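Local coordinates for glutamyl-tRNA synthetase (Methanothermobacter thermautotrophicus, PDB 3AII), which probably activates glutamate with ATP and transfers it to tRNA(Glu), and as a non-discriminating enzyme also to tRNA(Gln), at residues 401-413 with 510-522. Residues are numbered along the deposited sequence; the frame is centred on the assembly and turned at random.
Sequences ARRYFFAADPVKL and SRVRGVIEADASE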
ATOM      1  N   ALA A 401      -5.293   0.597  22.896  1.00 21.93           N
ATOM      2  CA  ALA A 401      -4.801  -0.777  22.824  1.00 18.71           C
ATOM      3  C   ALA A 401      -4.590  -1.388  24.217  1.00 17.30           C
ATOM      4  O   ALA A 401      -3.891  -0.807  25.055  1.00 18.17           O
ATOM      5  CB  ALA A 401      -3.495  -0.837  22.019  1.00 17.34           C
ATOM      6  N   ARG A 402      -5.161  -2.570  24.449  1.00 15.65           N
ATOM      7  CA  ARG A 402      -5.027  -3.258  25.738  1.00 13.03           C
ATOM      8  C   ARG A 402      -3.573  -3.658  25.966  1.00 12.58           C
ATOM      9  O   ARG A 402      -2.880  -4.046  25.021  1.00 14.23           O
ATOM     10  CB  ARG A 402      -5.917  -4.510  25.780  1.00 14.13           C
ATOM     11  CG  ARG A 402      -7.398  -4.198  25.619  1.00 18.11           C
ATOM     12  CD  ARG A 402      -8.222  -5.465  25.367  1.00 19.80           C
ATOM     13  NE  ARG A 402      -8.413  -6.266  26.573  1.00 20.91           N
ATOM     14  CZ  ARG A 402      -9.489  -6.203  27.355  1.00 22.69           C
ATOM     15  NH1 ARG A 402      -9.573  -6.969  28.434  1.00 17.88           N
ATOM     16  NH2 ARG A 402     -10.483  -5.370  27.059  1.00 22.16           N
ATOM     17  N   ARG A 403      -3.141  -3.576  27.216  1.00 11.43           N
ATOM     18  CA  ARG A 403      -1.748  -3.837  27.573  0.59 14.07           C
ATOM     19  C   ARG A 403      -1.536  -5.219  28.176  1.00 13.13           C
ATOM     20  O   ARG A 403      -2.269  -5.635  29.075  1.00 14.17           O
ATOM     21  CB  ARG A 403      -1.251  -2.791  28.569  0.59 14.69           C
ATOM     22  CG  ARG A 403      -1.213  -1.368  28.021  0.59 19.82           C
ATOM     23  CD  ARG A 403      -0.563  -0.437  29.041  0.59 14.82           C
ATOM     24  NE  ARG A 403      -1.087  -0.632  30.386  0.59 18.11           N
ATOM     25  CZ  ARG A 403      -0.616   0.002  31.458  0.59 16.39           C
ATOM     26  NH1 ARG A 403       0.378   0.865  31.318  0.59 17.85           N
ATOM     27  NH2 ARG A 403      -1.125  -0.223  32.659  0.59  8.62           N
ATOM     28  N   TYR A 404      -0.499  -5.913  27.696  1.00 13.70           N
ATOM     29  CA  TYR A 404      -0.097  -7.203  28.258  1.00 11.70           C
ATOM     30  C   TYR A 404       1.426  -7.300  28.345  1.00 12.57           C
ATOM     31  O   TYR A 404       2.137  -6.622  27.591  1.00 16.43           O
ATOM     32  CB  TYR A 404      -0.619  -8.348  27.382  1.00 14.59           C
ATOM     33  CG  TYR A 404      -2.126  -8.344  27.233  1.00 11.58           C
ATOM     34  CD1 TYR A 404      -2.932  -8.989  28.165  1.00 14.74           C
ATOM     35  CD2 TYR A 404      -2.736  -7.644  26.203  1.00 12.33           C
ATOM     36  CE1 TYR A 404      -4.319  -8.968  28.045  1.00 16.77           C
ATOM     37  CE2 TYR A 404      -4.117  -7.615  26.078  1.00 14.97           C
ATOM     38  CZ  TYR A 404      -4.895  -8.284  26.997  1.00 16.69           C
ATOM     39  OH  TYR A 404      -6.269  -8.232  26.862  1.00 15.61           O
ATOM     40  N   PHE A 405       1.914  -8.173  29.227  1.00 13.82           N
ATOM     41  CA  PHE A 405       3.349  -8.490  29.310  1.00 15.01           C
ATOM     42  C   PHE A 405       3.658  -9.721  28.456  1.00 13.83           C
ATOM     43  O   PHE A 405       3.166 -10.817  28.752  1.00 15.39           O
ATOM     44  CB  PHE A 405       3.764  -8.797  30.757  1.00 14.11           C
ATOM     45  CG  PHE A 405       3.806  -7.593  31.671  1.00 14.37           C
ATOM     46  CD1 PHE A 405       3.996  -6.313  31.162  1.00 16.47           C
ATOM     47  CD2 PHE A 405       3.687  -7.757  33.045  1.00 18.30           C
ATOM     48  CE1 PHE A 405       4.041  -5.203  32.021  1.00 16.18           C
ATOM     49  CE2 PHE A 405       3.737  -6.651  33.900  1.00 16.56           C
ATOM     50  CZ  PHE A 405       3.927  -5.386  33.386  1.00 15.50           C
ATOM     51  N   PHE A 406       4.468  -9.530  27.415  1.00 15.68           N
ATOM     52  CA  PHE A 406       5.009 -10.615  26.604  1.00 16.14           C
ATOM     53  C   PHE A 406       6.513 -10.600  26.800  1.00 15.19           C
ATOM     54  O   PHE A 406       7.162  -9.603  26.516  1.00 17.38           O
ATOM     55  CB  PHE A 406       4.662 -10.395  25.122  1.00 12.75           C
ATOM     56  CG  PHE A 406       5.458 -11.262  24.155  1.00 15.25           C
ATOM     57  CD1 PHE A 406       5.203 -12.621  24.052  1.00 20.23           C
ATOM     58  CD2 PHE A 406       6.432 -10.697  23.341  1.00 18.95           C
ATOM     59  CE1 PHE A 406       5.923 -13.422  23.162  1.00 20.21           C
ATOM     60  CE2 PHE A 406       7.156 -11.480  22.438  1.00 17.12           C
ATOM     61  CZ  PHE A 406       6.903 -12.839  22.350  1.00 16.12           C
ATOM     62  N   ALA A 407       7.051 -11.704  27.310  1.00 15.75           N
ATOM     63  CA  ALA A 407       8.490 -11.828  27.518  1.00 16.37           C
ATOM     64  C   ALA A 407       9.095 -12.625  26.365  1.00 15.22           C
ATOM     65  O   ALA A 407       8.943 -13.849  26.308  1.00 19.11           O
ATOM     66  CB  ALA A 407       8.770 -12.518  28.852  1.00 20.54           C
ATOM     67  N   ALA A 408       9.761 -11.918  25.452  1.00 17.41           N
ATOM     68  CA  ALA A 408      10.466 -12.538  24.329  1.00 18.46           C
ATOM     69  C   ALA A 408      11.693 -13.300  24.837  1.00 17.22           C
ATOM     70  O   ALA A 408      12.359 -12.836  25.754  1.00 21.18           O
ATOM     71  CB  ALA A 408      10.903 -11.475  23.365  1.00 23.15           C
ATOM     72  N   ASP A 409      11.993 -14.442  24.217  1.00 20.93           N
ATOM     73  CA  ASP A 409      13.168 -15.252  24.584  1.00 22.22           C
ATOM     74  C   ASP A 409      13.317 -15.341  26.098  1.00 22.34           C
ATOM     75  O   ASP A 409      14.343 -14.959  26.668  1.00 24.39           O
ATOM     76  CB  ASP A 409      14.434 -14.686  23.942  1.00 23.56           C
ATOM     77  CG  ASP A 409      14.427 -14.821  22.426  1.00 29.91           C
ATOM     78  OD1 ASP A 409      13.794 -15.766  21.902  1.00 29.72           O
ATOM     79  OD2 ASP A 409      15.048 -13.976  21.759  1.00 35.46           O
ATOM     80  N   PRO A 410      12.279 -15.854  26.756  1.00 19.34           N
ATOM     81  CA  PRO A 410      12.200 -15.741  28.207  1.00 17.63           C
ATOM     82  C   PRO A 410      13.193 -16.647  28.924  1.00 24.61           C
ATOM     83  O   PRO A 410      13.567 -17.708  28.425  1.00 25.13           O
ATOM     84  CB  PRO A 410      10.769 -16.181  28.504  1.00 20.85           C
ATOM     85  CG  PRO A 410      10.435 -17.121  27.380  1.00 23.36           C
ATOM     86  CD  PRO A 410      11.101 -16.527  26.184  1.00 19.52           C
ATOM     87  N   VAL A 411      13.639 -16.179  30.079  1.00 20.72           N
ATOM     88  CA  VAL A 411      14.396 -17.030  30.982  0.52 18.04           C
ATOM     89  C   VAL A 411      13.552 -17.273  32.232  1.00 23.24           C
ATOM     90  O   VAL A 411      12.955 -16.356  32.792  1.00 23.12           O
ATOM     91  CB  VAL A 411      15.773 -16.446  31.321  0.52 20.40           C
ATOM     92  CG1 VAL A 411      15.645 -15.032  31.842  0.52 16.15           C
ATOM     93  CG2 VAL A 411      16.498 -17.342  32.332  0.52 22.26           C
ATOM     94  N   LYS A 412      13.463 -18.535  32.640  1.00 20.28           N
ATOM     95  CA  LYS A 412      12.631 -18.884  33.780  1.00 19.58           C
ATOM     96  C   LYS A 412      13.491 -18.817  35.029  1.00 25.83           C
ATOM     97  O   LYS A 412      14.508 -19.501  35.119  1.00 23.80           O
ATOM     98  CB  LYS A 412      12.025 -20.276  33.623  1.00 25.78           C
ATOM     99  CG  LYS A 412      11.018 -20.626  34.690  1.00 22.53           C
ATOM    100  CD  LYS A 412      10.406 -22.004  34.452  1.00 32.83           C
ATOM    101  CE  LYS A 412       9.294 -22.288  35.445  1.00 48.65           C
ATOM    102  NZ  LYS A 412       8.800 -23.693  35.350  1.00 71.49           N
ATOM    103  N   LEU A 413      13.083 -17.982  35.981  1.00 17.09           N
ATOM    104  CA  LEU A 413      13.886 -17.720  37.165  1.00 18.12           C
ATOM    105  C   LEU A 413      13.049 -17.768  38.438  1.00 21.17           C
ATOM    106  O   LEU A 413      11.945 -17.219  38.499  1.00 21.49           O
ATOM    107  CB  LEU A 413      14.555 -16.352  37.059  1.00 19.69           C
ATOM    108  CG  LEU A 413      15.572 -16.174  35.931  1.00 20.97           C
ATOM    109  CD1 LEU A 413      15.893 -14.699  35.674  1.00 18.52           C
ATOM    110  CD2 LEU A 413      16.833 -16.950  36.296  1.00 21.11           C
ATOM    111  N   SER A 510      10.797 -12.463  10.618  1.00 25.75           N
ATOM    112  CA  SER A 510      11.431 -13.320  11.612  1.00 25.01           C
ATOM    113  C   SER A 510      10.439 -13.612  12.731  1.00 28.80           C
ATOM    114  O   SER A 510       9.522 -12.830  12.975  1.00 26.27           O
ATOM    115  CB  SER A 510      12.708 -12.688  12.174  1.00 33.14           C
ATOM    116  OG  SER A 510      12.442 -11.490  12.883  1.00 28.00           O
ATOM    117  N   ARG A 511      10.616 -14.753  13.383  1.00 23.87           N
ATOM    118  CA  ARG A 511       9.713 -15.200  14.437  1.00 24.64           C
ATOM    119  C   ARG A 511      10.362 -14.946  15.802  1.00 32.50           C
ATOM    120  O   ARG A 511      11.476 -15.398  16.050  1.00 28.76           O
ATOM    121  CB  ARG A 511       9.430 -16.697  14.267  1.00 31.23           C
ATOM    122  CG  ARG A 511       8.276 -17.232  15.109  1.00 35.24           C
ATOM    123  CD  ARG A 511       8.409 -18.724  15.407  1.00 60.39           C
ATOM    124  NE  ARG A 511       8.722 -19.525  14.225  1.00 69.99           N
ATOM    125  CZ  ARG A 511       9.792 -20.308  14.117  1.00 82.80           C
ATOM    126  NH1 ARG A 511      10.657 -20.400  15.121  1.00 61.60           N
ATOM    127  NH2 ARG A 511       9.998 -21.004  13.007  1.00 79.14           N
ATOM    128  N   VAL A 512       9.677 -14.208  16.677  1.00 21.01           N
ATOM    129  CA  VAL A 512      10.145 -14.019  18.048  1.00 21.09           C
ATOM    130  C   VAL A 512       9.256 -14.815  19.003  1.00 23.77           C
ATOM    131  O   VAL A 512       8.067 -14.537  19.119  1.00 25.57           O
ATOM    132  CB  VAL A 512      10.149 -12.524  18.449  1.00 21.42           C
ATOM    133  CG1 VAL A 512      10.455 -12.357  19.947  1.00 21.70           C
ATOM    134  CG2 VAL A 512      11.136 -11.743  17.598  1.00 25.40           C
ATOM    135  N   ARG A 513       9.830 -15.804  19.684  1.00 19.48           N
ATOM    136  CA  ARG A 513       9.050 -16.682  20.562  1.00 17.96           C
ATOM    137  C   ARG A 513       9.159 -16.250  22.008  1.00 16.36           C
ATOM    138  O   ARG A 513      10.193 -15.726  22.421  1.00 24.63           O
ATOM    139  CB  ARG A 513       9.530 -18.130  20.447  1.00 23.41           C
ATOM    140  CG  ARG A 513       9.514 -18.687  19.038  1.00 36.77           C
ATOM    141  CD  ARG A 513       9.405 -20.200  19.070  1.00 46.15           C
ATOM    142  NE  ARG A 513       9.259 -20.756  17.730  1.00 75.17           N
ATOM    143  CZ  ARG A 513       8.847 -21.993  17.477  1.00 86.61           C
ATOM    144  NH1 ARG A 513       8.533 -22.806  18.478  1.00 83.49           N
ATOM    145  NH2 ARG A 513       8.743 -22.415  16.224  1.00 76.44           N
ATOM    146  N   GLY A 514       8.105 -16.479  22.783  1.00 20.40           N
ATOM    147  CA  GLY A 514       8.148 -16.141  24.199  1.00 20.14           C
ATOM    148  C   GLY A 514       6.911 -16.606  24.927  1.00 17.00           C
ATOM    149  O   GLY A 514       6.227 -17.527  24.483  1.00 17.31           O
ATOM    150  N   VAL A 515       6.638 -15.968  26.064  1.00 14.42           N
ATOM    151  CA  VAL A 515       5.444 -16.258  26.833  1.00 14.78           C
ATOM    152  C   VAL A 515       4.703 -14.962  27.125  1.00 14.81           C
ATOM    153  O   VAL A 515       5.300 -13.890  27.176  1.00 15.62           O
ATOM    154  CB  VAL A 515       5.742 -17.015  28.144  1.00 19.29           C
ATOM    155  CG1 VAL A 515       6.258 -18.427  27.833  1.00 20.59           C
ATOM    156  CG2 VAL A 515       6.746 -16.241  29.006  1.00 19.06           C
ATOM    157  N   ILE A 516       3.397 -15.079  27.314  1.00 17.82           N
ATOM    158  CA  ILE A 516       2.558 -13.915  27.567  1.00 13.47           C
ATOM    159  C   ILE A 516       1.678 -14.207  28.781  1.00 15.28           C
ATOM    160  O   ILE A 516       1.401 -15.358  29.105  1.00 16.10           O
ATOM    161  CB  ILE A 516       1.727 -13.556  26.288  1.00 17.37           C
ATOM    162  CG1 ILE A 516       1.054 -12.180  26.414  1.00 16.76           C
ATOM    163  CG2 ILE A 516       0.719 -14.677  25.950  1.00 16.03           C
ATOM    164  CD1 ILE A 516       0.530 -11.618  25.080  1.00 14.74           C
ATOM    165  N   GLU A 517       1.258 -13.162  29.478  1.00 15.90           N
ATOM    166  CA  GLU A 517       0.447 -13.359  30.666  1.00 16.48           C
ATOM    167  C   GLU A 517      -0.932 -13.967  30.354  1.00 15.95           C
ATOM    168  O   GLU A 517      -1.448 -13.829  29.247  1.00 18.43           O
ATOM    169  CB  GLU A 517       0.319 -12.048  31.436  1.00 18.09           C
ATOM    170  CG  GLU A 517      -0.594 -11.043  30.777  1.00 15.73           C
ATOM    171  CD  GLU A 517      -0.612  -9.739  31.545  1.00 20.18           C
ATOM    172  OE1 GLU A 517      -1.514  -9.551  32.388  1.00 18.30           O
ATOM    173  OE2 GLU A 517       0.290  -8.916  31.307  1.00 18.15           O
ATOM    174  N   ALA A 518      -1.490 -14.653  31.357  1.00 18.03           N
ATOM    175  CA  ALA A 518      -2.735 -15.409  31.221  1.00 25.72           C
ATOM    176  C   ALA A 518      -3.892 -14.651  30.591  1.00 23.88           C
ATOM    177  O   ALA A 518      -4.649 -15.214  29.797  1.00 20.77           O
ATOM    178  CB  ALA A 518      -3.161 -15.965  32.589  1.00 28.11           C
ATOM    179  N   ASP A 519      -4.050 -13.376  30.931  1.00 27.34           N
ATOM    180  CA  ASP A 519      -5.179 -12.607  30.401  1.00 22.44           C
ATOM    181  C   ASP A 519      -5.215 -12.435  28.883  1.00 21.00           C
ATOM    182  O   ASP A 519      -6.270 -12.178  28.304  1.00 22.21           O
ATOM    183  CB  ASP A 519      -5.260 -11.239  31.074  1.00 24.15           C
ATOM    184  CG  ASP A 519      -5.959 -11.294  32.410  1.00 23.03           C
ATOM    185  OD1 ASP A 519      -6.895 -12.114  32.564  1.00 24.22           O
ATOM    186  OD2 ASP A 519      -5.570 -10.516  33.309  1.00 26.34           O
ATOM    187  N   ALA A 520      -4.066 -12.561  28.232  1.00 18.80           N
ATOM    188  CA  ALA A 520      -3.993 -12.470  26.793  1.00 24.02           C
ATOM    189  C   ALA A 520      -4.933 -13.478  26.132  1.00 16.84           C
ATOM    190  O   ALA A 520      -5.373 -13.267  25.015  1.00 21.09           O
ATOM    191  CB  ALA A 520      -2.551 -12.677  26.325  1.00 20.87           C
ATOM    192  N   SER A 521      -5.248 -14.563  26.836  1.00 23.65           N
ATOM    193  CA  SER A 521      -6.155 -15.572  26.281  1.00 21.33           C
ATOM    194  C   SER A 521      -7.556 -15.033  25.991  1.00 23.22           C
ATOM    195  O   SER A 521      -8.323 -15.657  25.254  1.00 21.23           O
ATOM    196  CB  SER A 521      -6.242 -16.801  27.201  1.00 21.86           C
ATOM    197  OG  SER A 521      -6.796 -16.468  28.457  1.00 29.68           O
ATOM    198  N   GLU A 522      -7.891 -13.878  26.569  1.00 17.79           N
ATOM    199  CA  GLU A 522      -9.166 -13.202  26.282  1.00 19.70           C
ATOM    200  C   GLU A 522      -9.230 -12.531  24.899  1.00 19.58           C
ATOM    201  O   GLU A 522     -10.305 -12.142  24.432  1.00 18.75           O
ATOM    202  CB  GLU A 522      -9.467 -12.156  27.368  1.00 19.81           C
ATOM    203  CG  GLU A 522      -8.664 -10.853  27.213  1.00 20.91           C
ATOM    204  CD  GLU A 522      -8.697  -9.992  28.465  1.00 26.62           C
ATOM    205  OE1 GLU A 522      -9.579 -10.211  29.321  1.00 22.25           O
ATOM    206  OE2 GLU A 522      -7.841  -9.095  28.599  1.00 21.21           O
TER
HETATM  207  O   HOH W   1      12.612 -16.263  19.509  1.00 30.61           O
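Glu522 OE2 is shared by two donors of the facing segment: Arg402 NH1 reaches it at 2.7 Å in a salt bridge, and Tyr404 OH donates to it over a very short 2.5 Å. OE2 lies at the in-plane edge of both the guanidinium and the phenol ring, yet Arg402 meets it from above the carboxylate plane, the two flat groups standing 87° apart. The arginine chain bends at chi3, and NE donates to Tyr404 OH in the guanidinium plane; the hydroxyl is thus gripped from two directions, which fixes the phenol's tip. Ala520 CB, from the 3-10 segment 518-522, covers one face of the same ring.

Glu517 holds the neighbouring backbone. Its OE2 accepts from Phe405 N at 2.7 Å, on the anti side of the carboxylate, while Glu517 N donates back to Phe405 O. The same OE2 forms a salt bridge with Arg438, which also makes a cation-pi contact with the Phe405 ring.

Beyond this point strands 406-408 and 511-516 pair antiparallel within one of the two anticodon-binding beta-barrels, as in GlnRS; strand 410-416 belongs to the other, so the segment passes from one barrel to the next. Ala407 and Val515 form a hydrogen-bonded pair, Ala407 N meeting Val515 O at 2.8 Å. Phe406, its CG anti to the backbone N (chi1 165°), carries its ring to the partner strand, CE1 3.7 Å from Gly514 CA, with Val512 O and Ile516 CB at the ring edge. Phe534 meets this ring edge-to-face. Val512 CG1 touches Ala408 CB at 3.6 Å, and the Pro410 ring packs against Val515, its CB touching CG2. At Asp409, between the two strands, N donates to Arg513 O, and one water links Asp409 OD1 to Arg513 N.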